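Local atomic coordinates of StAR-related lipid transfer protein 13 (PDB entry 2PSO), a protein that activates the GTPase activity of RhoA, and perhaps of Cdc42, and ends in a lipid-binding START domain, the part in this structure. Residues A[74-79]-A[173-178]; A[87-92]-A[223-228]; A[94-99]-A[108-113]; A[102-107]-A[126-131]; A[196-201]-A[208-213]. One frame throughout, in Å; residues are numbered along the deposited sequence.

How the contacts relate
The five contacts lie in one START domain, a curved sheet with helix 209-223 across it. Contacts 1 and 5 are neighbours, with centres about 10 Å apart, and touch where Trp77 NE1 comes within 3.4 Å of Phe210 CD1. Contacts 5 and 2 use the start of that helix and the turn after its end, and their centres are about 25 Å apart. Contacts 2 and 3 share helix 87-96. Contact 3 reaches contact 4 through Arg98, whose CD lies 3.4 Å from Phe105 CD1. His131 of contact 4 meets His201 of contact 5. In START domains the sheet and C-terminal helix enclose the lipid cavity, so contact 5 probably lies beside it.

Contact 1 of 5, residues A[74-79]-A[173-178]; sequences LKLWKA and VMDSQY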
# COMPACT_ATOMS: atom_id res chain seq x y z
N LEU A 74 1.24 -6.55 13.21
CA LEU A 74 1.38 -5.92 11.88
C LEU A 74 1.45 -4.41 11.94
O LEU A 74 0.65 -3.76 12.61
CB LEU A 74 0.26 -6.36 10.93
CG LEU A 74 0.48 -7.73 10.30
CD1 LEU A 74 -0.83 -8.30 9.77
CD2 LEU A 74 1.57 -7.71 9.21
N LYS A 75 2.44 -3.87 11.24
CA LYS A 75 2.65 -2.44 11.22
C LYS A 75 1.79 -1.73 10.17
O LYS A 75 1.34 -2.33 9.19
CB LYS A 75 4.13 -2.12 11.03
CG LYS A 75 4.96 -2.37 12.28
CD LYS A 75 6.44 -2.53 11.95
CE LYS A 75 7.19 -3.23 13.09
NZ LYS A 75 8.67 -3.11 12.94
N LEU A 76 1.54 -0.45 10.41
CA LEU A 76 0.88 0.38 9.43
C LEU A 76 1.99 1.11 8.72
O LEU A 76 2.75 1.84 9.36
CB LEU A 76 0.02 1.40 10.14
CG LEU A 76 -0.87 2.28 9.28
CD1 LEU A 76 -1.90 1.41 8.56
CD2 LEU A 76 -1.58 3.32 10.15
N TRP A 77 2.10 0.95 7.41
CA TRP A 77 3.14 1.67 6.67
C TRP A 77 2.66 2.87 5.89
O TRP A 77 1.48 3.01 5.61
CB TRP A 77 3.81 0.74 5.70
CG TRP A 77 4.49 -0.38 6.35
CD1 TRP A 77 3.97 -1.59 6.67
CD2 TRP A 77 5.86 -0.41 6.75
NE1 TRP A 77 4.93 -2.39 7.23
CE2 TRP A 77 6.11 -1.68 7.29
CE3 TRP A 77 6.90 0.52 6.71
CZ2 TRP A 77 7.35 -2.05 7.78
CZ3 TRP A 77 8.14 0.15 7.19
CH2 TRP A 77 8.35 -1.12 7.72
N LYS A 78 3.61 3.71 5.51
CA LYS A 78 3.32 4.94 4.79
C LYS A 78 4.46 5.27 3.85
O LYS A 78 5.53 5.66 4.31
CB LYS A 78 3.13 6.09 5.78
CG LYS A 78 2.85 7.42 5.13
CD LYS A 78 2.31 8.43 6.13
CE LYS A 78 3.41 9.08 6.92
NZ LYS A 78 4.09 10.14 6.11
N ALA A 79 4.24 5.12 2.55
CA ALA A 79 5.24 5.49 1.53
C ALA A 79 4.80 6.68 0.66
O ALA A 79 3.61 6.87 0.42
CB ALA A 79 5.59 4.32 0.67
N VAL A 173 -6.39 -6.85 3.10
CA VAL A 173 -6.12 -5.44 3.10
C VAL A 173 -6.91 -4.91 4.29
O VAL A 173 -8.12 -4.81 4.23
CB VAL A 173 -6.53 -4.79 1.75
CG1 VAL A 173 -6.53 -3.27 1.83
CG2 VAL A 173 -5.61 -5.24 0.65
N MET A 174 -6.21 -4.65 5.40
CA MET A 174 -6.86 -4.17 6.62
C MET A 174 -7.06 -2.67 6.49
O MET A 174 -8.14 -2.13 6.78
CB MET A 174 -6.01 -4.48 7.85
CG MET A 174 -5.57 -5.96 7.97
SD MET A 174 -4.35 -6.30 9.30
CE MET A 174 -4.98 -5.27 10.63
N ASP A 175 -5.99 -2.02 6.04
CA ASP A 175 -6.01 -0.61 5.66
C ASP A 175 -5.30 -0.46 4.33
O ASP A 175 -4.29 -1.12 4.07
CB ASP A 175 -5.27 0.24 6.68
CG ASP A 175 -6.17 0.79 7.74
OD1 ASP A 175 -7.25 0.21 7.96
OD2 ASP A 175 -5.80 1.82 8.35
N SER A 176 -5.85 0.40 3.48
CA SER A 176 -5.16 0.82 2.27
C SER A 176 -5.79 2.10 1.84
O SER A 176 -7.01 2.15 1.56
CB SER A 176 -5.31 -0.18 1.15
OG SER A 176 -4.53 0.23 0.04
N GLN A 177 -4.99 3.15 1.77
CA GLN A 177 -5.54 4.37 1.29
C GLN A 177 -4.54 5.19 0.53
O GLN A 177 -3.45 5.46 1.02
CB GLN A 177 -6.27 5.17 2.39
CG GLN A 177 -5.46 5.50 3.62
CD GLN A 177 -5.86 4.68 4.86
OE1 GLN A 177 -6.72 3.79 4.81
NE2 GLN A 177 -5.23 4.99 5.98
N TYR A 178 -4.91 5.56 -0.71
CA TYR A 178 -4.05 6.44 -1.49
C TYR A 178 -4.54 7.85 -1.26
O TYR A 178 -5.74 8.10 -1.41
CB TYR A 178 -4.02 6.07 -2.98
CG TYR A 178 -3.32 4.76 -3.30
CD1 TYR A 178 -4.03 3.55 -3.30
CD2 TYR A 178 -1.98 4.72 -3.60
CE1 TYR A 178 -3.41 2.33 -3.58
CE2 TYR A 178 -1.34 3.51 -3.88
CZ TYR A 178 -2.08 2.32 -3.86
OH TYR A 178 -1.46 1.11 -4.14
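Leu76 and Leu74 meet Asp175 and Met174 across the curved sheet of the START domain. Strands 76-83 and 169-182 are not paired with each other. Both pair antiparallel with strand 188-196, which runs between them. Met174 and Asp175 together face Arg195 on that middle strand and form a classic beta bulge. The two segments therefore meet through side chains, with no hydrogen bond between them, and the CA atoms of Leu76 and Asp175 are 7.9 Å apart.

The bond to CB of Leu76 points neither toward the other segment nor away from it. Its CG lies opposite the backbone N (chi1 -174°), and this swings the branch end over to the other segment. CD1 does the touching. Leu76 CD1 sits 4.0 Å from Asp175 CB and 3.9 Å from Asp175 OD2, so one methyl meets both CB and a carboxylate oxygen. The Leu76 side chain also packs on Trp52 and on Arg195.

Leu74 has its backbone O hydrogen-bonded to Arg195, and it packs on Asp197. The Met174 chain bends at its last torsion (chi3 41°). Its sulfur faces the other leucine, with Met174 SD 4.1 Å from Leu74 CD1.

Contact 2 of 5, residues A[87-92]-A[223-228]; sequences PSVVLN and NSFQPL
Phe225 is set towards Val89 and Val90 by its first torsion. Its CG stands opposite its own carbonyl carbon (chi1 -85°), and the ring points out of the turn to helix 87-96. On the helix, Val89 has CG1 opposite the backbone N (chi1 177°), which places that methyl at the far end of the ring.

Val89 CG1 is the nearest group. Val89 CG1 lies 3.5 Å from both Phe225 CE2 and Phe225 CZ, and it comes in at a slant to the ring. This outer side of the contact, at Val89, is exposed. Val90 offers mostly its backbone carbon: Val90 CA is 4.1 Å from Phe225 CZ. Val90 CG2 adds a looser touch, 4.4 Å from Phe225 CE1.

The ring is carried by a type I beta turn from Asn223 to Gln226, closed by the bond from Gln226 N to Asn223 O at 2.9 Å. This turn ends helix 209-223, the long C-terminal helix of the START fold, so the contact joins the end of that helix to helix 87-96. Around the ring, Arg93 makes a cation-pi contact, and Ala85 and Val83 pack against it.

A serine in place of Phe225 would probably open a gap beside Val89 and Val90 and leave Arg93 without its aromatic partner.

No hydrogen bond crosses between the segments. The link is apolar, and it depends on the shape and position of one ring rather than on paired polar groups.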
# COMPACT_ATOMS: atom_id res chain seq x y z
N PRO A 87 -3.30 15.34 -9.85
CA PRO A 87 -3.91 14.31 -9.01
C PRO A 87 -4.87 13.37 -9.69
O PRO A 87 -4.62 12.16 -9.73
CB PRO A 87 -4.60 15.13 -7.92
CG PRO A 87 -3.71 16.34 -7.79
CD PRO A 87 -3.38 16.67 -9.22
N SER A 88 -5.97 13.88 -10.21
CA SER A 88 -6.97 12.99 -10.81
C SER A 88 -6.40 12.05 -11.89
O SER A 88 -6.86 10.93 -12.03
CB SER A 88 -8.14 13.79 -11.38
OG SER A 88 -7.77 14.34 -12.63
N VAL A 89 -5.41 12.49 -12.64
CA VAL A 89 -4.67 11.57 -13.52
C VAL A 89 -4.00 10.44 -12.76
O VAL A 89 -4.32 9.29 -12.97
CB VAL A 89 -3.59 12.31 -14.35
CG1 VAL A 89 -2.80 11.32 -15.19
CG2 VAL A 89 -4.25 13.39 -15.21
N VAL A 90 -3.10 10.79 -11.84
CA VAL A 90 -2.49 9.79 -10.93
C VAL A 90 -3.49 8.82 -10.31
O VAL A 90 -3.18 7.63 -10.11
CB VAL A 90 -1.76 10.48 -9.77
CG1 VAL A 90 -0.94 9.47 -8.99
CG2 VAL A 90 -0.87 11.61 -10.31
N LEU A 91 -4.68 9.33 -10.00
CA LEU A 91 -5.73 8.53 -9.42
C LEU A 91 -6.21 7.49 -10.43
O LEU A 91 -6.40 6.33 -10.09
CB LEU A 91 -6.86 9.44 -8.94
CG LEU A 91 -8.19 8.92 -8.35
CD1 LEU A 91 -9.02 8.44 -9.47
CD2 LEU A 91 -8.07 7.84 -7.28
N ASN A 92 -6.39 7.90 -11.67
CA ASN A 92 -6.85 6.97 -12.68
C ASN A 92 -5.72 5.98 -12.90
O ASN A 92 -5.96 4.79 -13.19
CB ASN A 92 -7.17 7.70 -13.98
CG ASN A 92 -7.59 6.73 -15.08
OD1 ASN A 92 -8.71 6.21 -15.04
ND2 ASN A 92 -6.68 6.44 -16.04
N ASN A 223 7.38 6.19 -11.86
CA ASN A 223 8.08 5.88 -13.10
C ASN A 223 7.17 5.74 -14.31
O ASN A 223 7.55 6.10 -15.42
CB ASN A 223 8.90 4.61 -12.96
CG ASN A 223 9.99 4.73 -11.91
OD1 ASN A 223 10.41 5.84 -11.54
ND2 ASN A 223 10.45 3.59 -11.41
N SER A 224 5.95 5.26 -14.10
CA SER A 224 5.07 5.03 -15.23
C SER A 224 4.52 6.34 -15.84
O SER A 224 3.71 6.30 -16.77
CB SER A 224 3.94 4.10 -14.83
OG SER A 224 3.02 4.81 -14.03
N PHE A 225 4.99 7.48 -15.34
CA PHE A 225 4.65 8.77 -15.91
C PHE A 225 5.90 9.46 -16.42
O PHE A 225 5.88 10.65 -16.72
CB PHE A 225 4.03 9.68 -14.86
CG PHE A 225 2.57 9.49 -14.66
CD1 PHE A 225 2.10 8.88 -13.50
CD2 PHE A 225 1.67 9.96 -15.59
CE1 PHE A 225 0.74 8.73 -13.28
CE2 PHE A 225 0.32 9.81 -15.40
CZ PHE A 225 -0.15 9.18 -14.23
N GLN A 226 7.00 8.74 -16.46
CA GLN A 226 8.25 9.30 -16.95
C GLN A 226 8.47 8.77 -18.33
O GLN A 226 8.49 7.55 -18.51
CB GLN A 226 9.43 8.92 -16.06
CG GLN A 226 9.49 9.66 -14.73
CD GLN A 226 10.43 8.99 -13.72
OE1 GLN A 226 11.30 8.19 -14.08
NE2 GLN A 226 10.25 9.33 -12.44
N PRO A 227 8.60 9.68 -19.32
CA PRO A 227 9.01 9.38 -20.69
C PRO A 227 10.09 8.31 -20.74
O PRO A 227 11.28 8.62 -20.75
CB PRO A 227 9.57 10.73 -21.17
CG PRO A 227 8.71 11.74 -20.48
CD PRO A 227 8.29 11.11 -19.15
N LEU A 228 9.65 7.05 -20.74
CA LEU A 228 10.54 5.89 -20.76
C LEU A 228 9.79 4.63 -21.21
O LEU A 228 9.45 4.48 -22.39
CB LEU A 228 11.18 5.67 -19.38

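Contact 3 of 5, residues A[94-99]-A[108-113]; sequences VLRERH and WKVVET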
# COMPACT_ATOMS: atom_id res chain seq x y z
N VAL A 94 -3.82 4.76 -10.70
CA VAL A 94 -3.86 3.70 -9.69
C VAL A 94 -5.15 2.88 -9.88
O VAL A 94 -5.18 1.66 -9.70
CB VAL A 94 -3.83 4.24 -8.27
CG1 VAL A 94 -3.99 3.10 -7.29
CG2 VAL A 94 -2.57 4.99 -8.00
N LEU A 95 -6.22 3.57 -10.26
CA LEU A 95 -7.52 2.97 -10.21
C LEU A 95 -7.78 2.08 -11.41
O LEU A 95 -8.27 0.97 -11.22
CB LEU A 95 -8.58 4.06 -10.09
CG LEU A 95 -9.97 3.72 -9.58
CD1 LEU A 95 -10.98 4.27 -10.55
CD2 LEU A 95 -10.16 2.28 -9.46
N ARG A 96 -7.49 2.54 -12.63
CA ARG A 96 -7.80 1.71 -13.81
C ARG A 96 -6.60 1.29 -14.67
O ARG A 96 -6.79 0.69 -15.73
CB ARG A 96 -8.79 2.42 -14.69
CG ARG A 96 -10.11 2.81 -14.01
CD ARG A 96 -10.93 1.57 -13.72
NE ARG A 96 -12.07 1.97 -12.91
CZ ARG A 96 -12.80 1.13 -12.18
NH1 ARG A 96 -13.82 1.61 -11.48
NH2 ARG A 96 -12.51 -0.17 -12.15
N GLU A 97 -5.38 1.59 -14.24
CA GLU A 97 -4.24 1.45 -15.14
C GLU A 97 -3.03 0.75 -14.52
O GLU A 97 -1.89 1.07 -14.83
CB GLU A 97 -3.82 2.82 -15.65
CG GLU A 97 -4.78 3.42 -16.64
CD GLU A 97 -4.22 4.62 -17.35
OE1 GLU A 97 -3.56 5.47 -16.71
OE2 GLU A 97 -4.45 4.70 -18.58
N ARG A 98 -3.28 -0.20 -13.64
CA ARG A 98 -2.22 -0.74 -12.81
C ARG A 98 -1.41 -1.78 -13.60
O ARG A 98 -0.32 -2.19 -13.21
CB ARG A 98 -2.84 -1.28 -11.53
CG ARG A 98 -1.91 -2.03 -10.67
CD ARG A 98 -2.52 -2.47 -9.40
NE ARG A 98 -1.45 -2.93 -8.52
CZ ARG A 98 -1.64 -3.40 -7.29
NH1 ARG A 98 -2.87 -3.49 -6.79
NH2 ARG A 98 -0.60 -3.78 -6.57
N HIS A 99 -1.93 -2.18 -14.75
CA HIS A 99 -1.20 -3.07 -15.63
C HIS A 99 -0.03 -2.29 -16.20
O HIS A 99 0.99 -2.87 -16.58
CB HIS A 99 -2.09 -3.62 -16.74
CG HIS A 99 -3.02 -2.59 -17.32
ND1 HIS A 99 -2.71 -1.88 -18.47
CD2 HIS A 99 -4.23 -2.14 -16.91
CE1 HIS A 99 -3.70 -1.04 -18.74
NE2 HIS A 99 -4.63 -1.17 -17.81
N TRP A 108 -7.97 -9.30 -13.24
CA TRP A 108 -8.73 -8.25 -12.62
C TRP A 108 -10.15 -8.18 -13.14
O TRP A 108 -10.40 -8.40 -14.32
CB TRP A 108 -8.00 -6.92 -12.75
CG TRP A 108 -7.90 -6.38 -14.15
CD1 TRP A 108 -8.85 -5.65 -14.82
CD2 TRP A 108 -6.79 -6.50 -15.04
NE1 TRP A 108 -8.40 -5.33 -16.08
CE2 TRP A 108 -7.13 -5.84 -16.24
CE3 TRP A 108 -5.54 -7.12 -14.95
CZ2 TRP A 108 -6.26 -5.77 -17.33
CZ3 TRP A 108 -4.67 -7.06 -16.03
CH2 TRP A 108 -5.03 -6.39 -17.21
N LYS A 109 -11.08 -7.87 -12.24
CA LYS A 109 -12.47 -7.72 -12.61
C LYS A 109 -13.17 -6.85 -11.57
O LYS A 109 -12.95 -7.01 -10.37
CB LYS A 109 -13.18 -9.09 -12.72
N VAL A 110 -13.99 -5.91 -12.04
CA VAL A 110 -15.00 -5.31 -11.18
C VAL A 110 -15.98 -6.43 -10.93
O VAL A 110 -16.39 -7.12 -11.85
CB VAL A 110 -15.73 -4.21 -11.88
CG1 VAL A 110 -16.99 -3.88 -11.14
CG2 VAL A 110 -14.87 -2.95 -11.99
N VAL A 111 -16.34 -6.66 -9.67
CA VAL A 111 -17.16 -7.82 -9.33
C VAL A 111 -18.57 -7.35 -9.10
O VAL A 111 -19.55 -8.06 -9.38
CB VAL A 111 -16.60 -8.56 -8.10
CG1 VAL A 111 -17.64 -9.47 -7.48
CG2 VAL A 111 -15.40 -9.37 -8.51
N GLU A 112 -18.69 -6.14 -8.59
CA GLU A 112 -20.00 -5.57 -8.39
C GLU A 112 -19.79 -4.08 -8.35
O GLU A 112 -18.75 -3.61 -7.92
CB GLU A 112 -20.65 -6.09 -7.08
CG GLU A 112 -22.16 -5.89 -7.04
CD GLU A 112 -22.83 -6.32 -5.74
OE1 GLU A 112 -22.42 -7.34 -5.13
OE2 GLU A 112 -23.79 -5.63 -5.33
N THR A 113 -20.76 -3.33 -8.84
CA THR A 113 -20.70 -1.91 -8.72
C THR A 113 -21.74 -1.51 -7.69
O THR A 113 -22.90 -1.89 -7.81
CB THR A 113 -20.94 -1.24 -10.06
OG1 THR A 113 -19.81 -1.51 -10.90
CG2 THR A 113 -21.08 0.25 -9.89
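His99 and Trp108 lie with their rings nearly parallel. His99 is in the short 3-10 segment that follows helix 87-96, and Trp108 leads into the antiparallel hairpin of strands 109-115 and 118-125. The chain reverses here. The run from residue 96 to 99 and the run from 108 to 110 point 169° apart.

The planes of the imidazole and the six-membered ring of Trp108 differ by only 14°. They are slid apart, with centroids 5.5 Å from each other, so overlap is slight. The side chains themselves cross at about a right angle. Both take the crowded position, with CG between the backbone N and the carbonyl carbon; for Trp108 chi1 is 67°. The outer corner of the indole then reaches the histidine, and Trp108 CH2 is 4.1 Å from His99 CB. Phe105 also meets the indole.

In the second pair, Arg96 bends at its second torsion and crosses Val110 at about a right angle. The guanidinium forms a salt bridge through NH1 to Glu119 on the second hairpin strand. Leu95 CD2 sits 3.9 Å above one face of the Arg96 guanidinium, over its centre. The other terminal nitrogen, Arg96 NH2, lies 3.7 Å from the methyl Val110 CG2.

Contact 4 of 5, residues A[102-107]-A[126-131]; sequences DEDFVQ and NSMAPH
Asp104 lays its side chain alongside the backbone carbonyl of Asn126. Asp104 CB is 3.5 Å from Asn126 O, and the carboxylate extends past it towards Met128. Asp104 OD2 and Asn126 O are both acceptors and do not bond to each other. The thioether chain of Met128 bends twice and brings its end methyl close, with Met128 CE 4.1 Å from Asp104 OD2.

The bond between the loops is made by the main chain. Asn126 N donates to Asp104 O at 3.0 Å, nearly straight at 166°. The donor stands 34° off the carbonyl plane. Beside it, Val106 CG2 lies 3.4 Å from Asn126 OD1.

The first loop is shaped by an Asx turn, in which Asp102 OD1 accepts from Asp104 N at 2.9 Å. The other oxygen of Asp102 is salt-bridged to Arg98. The contact thus ties the loop before strand 109-115 to the loop after strand 118-125, at the open end of their hairpin.

An alanine here in place of Asp104 keeps CB but is likely to leave Asn126 O less covered and Met128 CE without the carboxylate it packs on.

With two acceptors side by side, the main-chain bond, not the side chains, provides the polar link.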
# COMPACT_ATOMS: atom_id res chain seq x y z
N ASP A 102 2.66 -2.50 -12.68
CA ASP A 102 2.81 -3.64 -11.86
C ASP A 102 2.82 -4.83 -12.80
O ASP A 102 1.79 -5.20 -13.37
CB ASP A 102 1.65 -3.73 -10.88
CG ASP A 102 1.85 -4.81 -9.83
OD1 ASP A 102 2.74 -5.68 -10.00
OD2 ASP A 102 1.09 -4.80 -8.83
N GLU A 103 4.00 -5.44 -12.95
CA GLU A 103 4.17 -6.58 -13.83
C GLU A 103 3.54 -7.83 -13.21
O GLU A 103 3.33 -8.84 -13.88
CB GLU A 103 5.66 -6.81 -14.11
N ASP A 104 3.21 -7.77 -11.92
CA ASP A 104 2.65 -8.93 -11.24
C ASP A 104 1.14 -8.95 -11.24
O ASP A 104 0.55 -10.00 -10.99
CB ASP A 104 3.18 -8.99 -9.82
CG ASP A 104 4.62 -9.46 -9.75
OD1 ASP A 104 5.12 -10.05 -10.75
OD2 ASP A 104 5.25 -9.24 -8.70
N PHE A 105 0.54 -7.80 -11.51
CA PHE A 105 -0.91 -7.62 -11.52
C PHE A 105 -1.61 -8.44 -12.59
O PHE A 105 -1.66 -8.02 -13.75
CB PHE A 105 -1.16 -6.16 -11.84
CG PHE A 105 -2.60 -5.73 -11.71
CD1 PHE A 105 -3.20 -5.64 -10.46
CD2 PHE A 105 -3.31 -5.34 -12.83
CE1 PHE A 105 -4.50 -5.21 -10.33
CE2 PHE A 105 -4.60 -4.91 -12.71
CZ PHE A 105 -5.21 -4.85 -11.47
N VAL A 106 -2.17 -9.60 -12.24
CA VAL A 106 -2.70 -10.47 -13.29
C VAL A 106 -4.20 -10.49 -13.56
O VAL A 106 -4.61 -10.06 -14.62
CB VAL A 106 -2.11 -11.89 -13.25
CG1 VAL A 106 -2.84 -12.80 -14.23
CG2 VAL A 106 -0.64 -11.82 -13.61
N GLN A 107 -5.03 -11.00 -12.67
CA GLN A 107 -6.42 -11.16 -13.08
C GLN A 107 -7.28 -10.09 -12.45
O GLN A 107 -7.34 -10.00 -11.23
CB GLN A 107 -6.99 -12.52 -12.66
CG GLN A 107 -6.00 -13.62 -12.57
CD GLN A 107 -6.68 -14.96 -12.58
OE1 GLN A 107 -7.35 -15.32 -13.56
NE2 GLN A 107 -6.55 -15.71 -11.49
N ASN A 126 1.02 -11.99 -8.78
CA ASN A 126 1.91 -13.14 -8.81
C ASN A 126 3.15 -12.94 -7.94
O ASN A 126 3.57 -11.81 -7.70
CB ASN A 126 2.26 -13.52 -10.25
CG ASN A 126 1.20 -14.41 -10.88
OD1 ASN A 126 0.96 -14.34 -12.08
ND2 ASN A 126 0.57 -15.24 -10.06
N SER A 127 3.71 -14.04 -7.44
CA SER A 127 4.80 -13.99 -6.47
C SER A 127 6.15 -14.40 -7.05
O SER A 127 6.21 -15.23 -7.96
CB SER A 127 4.47 -14.88 -5.27
OG SER A 127 3.24 -14.51 -4.67
N MET A 128 7.22 -13.84 -6.49
CA MET A 128 8.58 -13.95 -7.06
C MET A 128 9.16 -15.36 -7.07
O MET A 128 9.35 -15.95 -8.13
CB MET A 128 9.55 -12.97 -6.38
CG MET A 128 10.77 -12.60 -7.23
SD MET A 128 10.75 -10.96 -8.03
CE MET A 128 9.04 -10.74 -8.54
N ALA A 129 9.44 -15.90 -5.89
CA ALA A 129 9.92 -17.27 -5.77
C ALA A 129 8.78 -18.25 -6.08
O ALA A 129 7.64 -17.81 -6.29
CB ALA A 129 10.47 -17.50 -4.36
N PRO A 130 9.08 -19.56 -6.17
CA PRO A 130 8.00 -20.57 -6.18
C PRO A 130 7.09 -20.52 -4.94
O PRO A 130 6.95 -21.52 -4.23
CB PRO A 130 8.76 -21.90 -6.23
CG PRO A 130 10.09 -21.56 -6.82
CD PRO A 130 10.41 -20.18 -6.34
N HIS A 131 6.49 -19.36 -4.69
CA HIS A 131 5.50 -19.14 -3.64
C HIS A 131 4.12 -19.29 -4.27
O HIS A 131 4.03 -19.50 -5.48
CB HIS A 131 5.64 -17.72 -3.09
CG HIS A 131 6.52 -17.60 -1.88
ND1 HIS A 131 7.88 -17.41 -1.96
CD2 HIS A 131 6.22 -17.62 -0.56
CE1 HIS A 131 8.38 -17.33 -0.74
NE2 HIS A 131 7.39 -17.45 0.12

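Contact 5 of 5, residues A[196-201]-A[208-213]; sequences IDLKGH and KGFGHL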
# COMPACT_ATOMS: atom_id res chain seq x y z
N ILE A 196 -1.38 -4.57 5.27
CA ILE A 196 -1.91 -5.78 4.68
C ILE A 196 -1.44 -6.99 5.48
O ILE A 196 -0.34 -6.99 6.04
CB ILE A 196 -1.47 -5.91 3.22
CG1 ILE A 196 -1.62 -4.56 2.52
CG2 ILE A 196 -2.26 -6.98 2.50
CD1 ILE A 196 -1.29 -4.58 1.04
N ASP A 197 -2.29 -8.01 5.56
CA ASP A 197 -1.95 -9.28 6.16
C ASP A 197 -1.92 -10.33 5.06
O ASP A 197 -2.93 -10.99 4.80
CB ASP A 197 -3.01 -9.62 7.21
CG ASP A 197 -2.74 -10.95 7.94
OD1 ASP A 197 -1.91 -11.75 7.48
OD2 ASP A 197 -3.40 -11.19 8.99
N LEU A 198 -0.78 -10.48 4.38
CA LEU A 198 -0.58 -11.62 3.49
C LEU A 198 -0.53 -12.77 4.46
O LEU A 198 0.08 -12.64 5.53
CB LEU A 198 0.75 -11.56 2.74
CG LEU A 198 1.32 -10.30 2.07
CD1 LEU A 198 0.27 -9.51 1.26
CD2 LEU A 198 2.03 -9.39 3.08
N LYS A 199 -1.16 -13.89 4.14
CA LYS A 199 -1.25 -14.95 5.14
C LYS A 199 -0.15 -16.03 5.08
O LYS A 199 -0.31 -17.04 4.39
CB LYS A 199 -2.66 -15.55 5.16
CG LYS A 199 -3.71 -14.56 5.65
CD LYS A 199 -4.90 -15.26 6.27
CE LYS A 199 -5.78 -14.28 7.04
NZ LYS A 199 -7.02 -14.92 7.56
N GLY A 200 0.96 -15.83 5.79
CA GLY A 200 1.92 -16.92 5.96
C GLY A 200 3.40 -16.66 5.72
O GLY A 200 4.09 -17.51 5.17
N HIS A 201 3.88 -15.49 6.13
CA HIS A 201 5.30 -15.21 6.11
C HIS A 201 5.69 -14.86 7.52
O HIS A 201 4.82 -14.82 8.40
CB HIS A 201 5.64 -14.04 5.18
CG HIS A 201 5.37 -14.31 3.73
ND1 HIS A 201 4.51 -13.55 2.97
CD2 HIS A 201 5.86 -15.26 2.89
CE1 HIS A 201 4.47 -14.01 1.74
NE2 HIS A 201 5.28 -15.05 1.66
N LYS A 208 10.58 -4.98 8.39
CA LYS A 208 11.18 -3.92 7.59
C LYS A 208 11.05 -4.17 6.08
O LYS A 208 10.98 -3.22 5.28
CB LYS A 208 12.64 -3.68 7.98
N GLY A 209 11.02 -5.45 5.69
CA GLY A 209 11.01 -5.84 4.27
C GLY A 209 9.76 -5.46 3.50
O GLY A 209 9.81 -5.18 2.29
N PHE A 210 8.62 -5.45 4.19
CA PHE A 210 7.35 -5.10 3.60
C PHE A 210 7.30 -3.62 3.22
O PHE A 210 6.77 -3.26 2.18
CB PHE A 210 6.20 -5.44 4.55
CG PHE A 210 4.84 -5.16 3.98
CD1 PHE A 210 4.00 -4.24 4.59
CD2 PHE A 210 4.41 -5.79 2.83
CE1 PHE A 210 2.74 -3.97 4.07
CE2 PHE A 210 3.15 -5.52 2.30
CZ PHE A 210 2.32 -4.61 2.92
N GLY A 211 7.87 -2.77 4.06
CA GLY A 211 7.93 -1.33 3.81
C GLY A 211 8.57 -1.03 2.47
O GLY A 211 8.12 -0.18 1.72
N HIS A 212 9.63 -1.77 2.17
CA HIS A 212 10.36 -1.59 0.95
C HIS A 212 9.51 -1.94 -0.26
O HIS A 212 9.58 -1.26 -1.28
CB HIS A 212 11.68 -2.36 1.02
CG HIS A 212 12.62 -1.78 2.01
ND1 HIS A 212 12.84 -2.35 3.25
CD2 HIS A 212 13.32 -0.62 2.00
CE1 HIS A 212 13.68 -1.58 3.94
NE2 HIS A 212 13.98 -0.53 3.20
N LEU A 213 8.69 -2.97 -0.12
CA LEU A 213 7.76 -3.33 -1.15
C LEU A 213 6.76 -2.18 -1.41
O LEU A 213 6.49 -1.82 -2.57
CB LEU A 213 7.06 -4.63 -0.78
CG LEU A 213 7.85 -5.94 -0.80
CD1 LEU A 213 6.90 -7.13 -0.89
CD2 LEU A 213 8.80 -5.98 -1.97
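Ile196 and Phe210 form the closest backbone approach, with CA atoms 9.3 Å apart. After Ile196 the chain leaves strand 188-196 as an irregular loop. The other segment enters helix 209-223, with Lys208 at its N-cap position. His212 ND1 reaches back to Lys208 O in a weak hydrogen bond.

This is the helix-grip arrangement of the START fold, with the C-terminal helix lying against the curved sheet. Phe210 points from the first turn of that helix towards the strand end. Its CG is opposite the backbone N (chi1 -177°), which carries the ring out from the helix to Ile196 and Leu198.

Ile196 crosses the phenylalanine at about a right angle, and its CG1 meets the ring at its edge, near the ring plane. Ile196 CG1 and Ile196 CB are each 4.0 Å from Phe210 CZ, and Ile196 CD1 is 4.1 Å from the same atom. Trp77 and Trp205 also pack against Phe210. Leu198 approaches the ring obliquely, with one methyl, Leu198 CD2, 4.1 Å from Phe210 CE2.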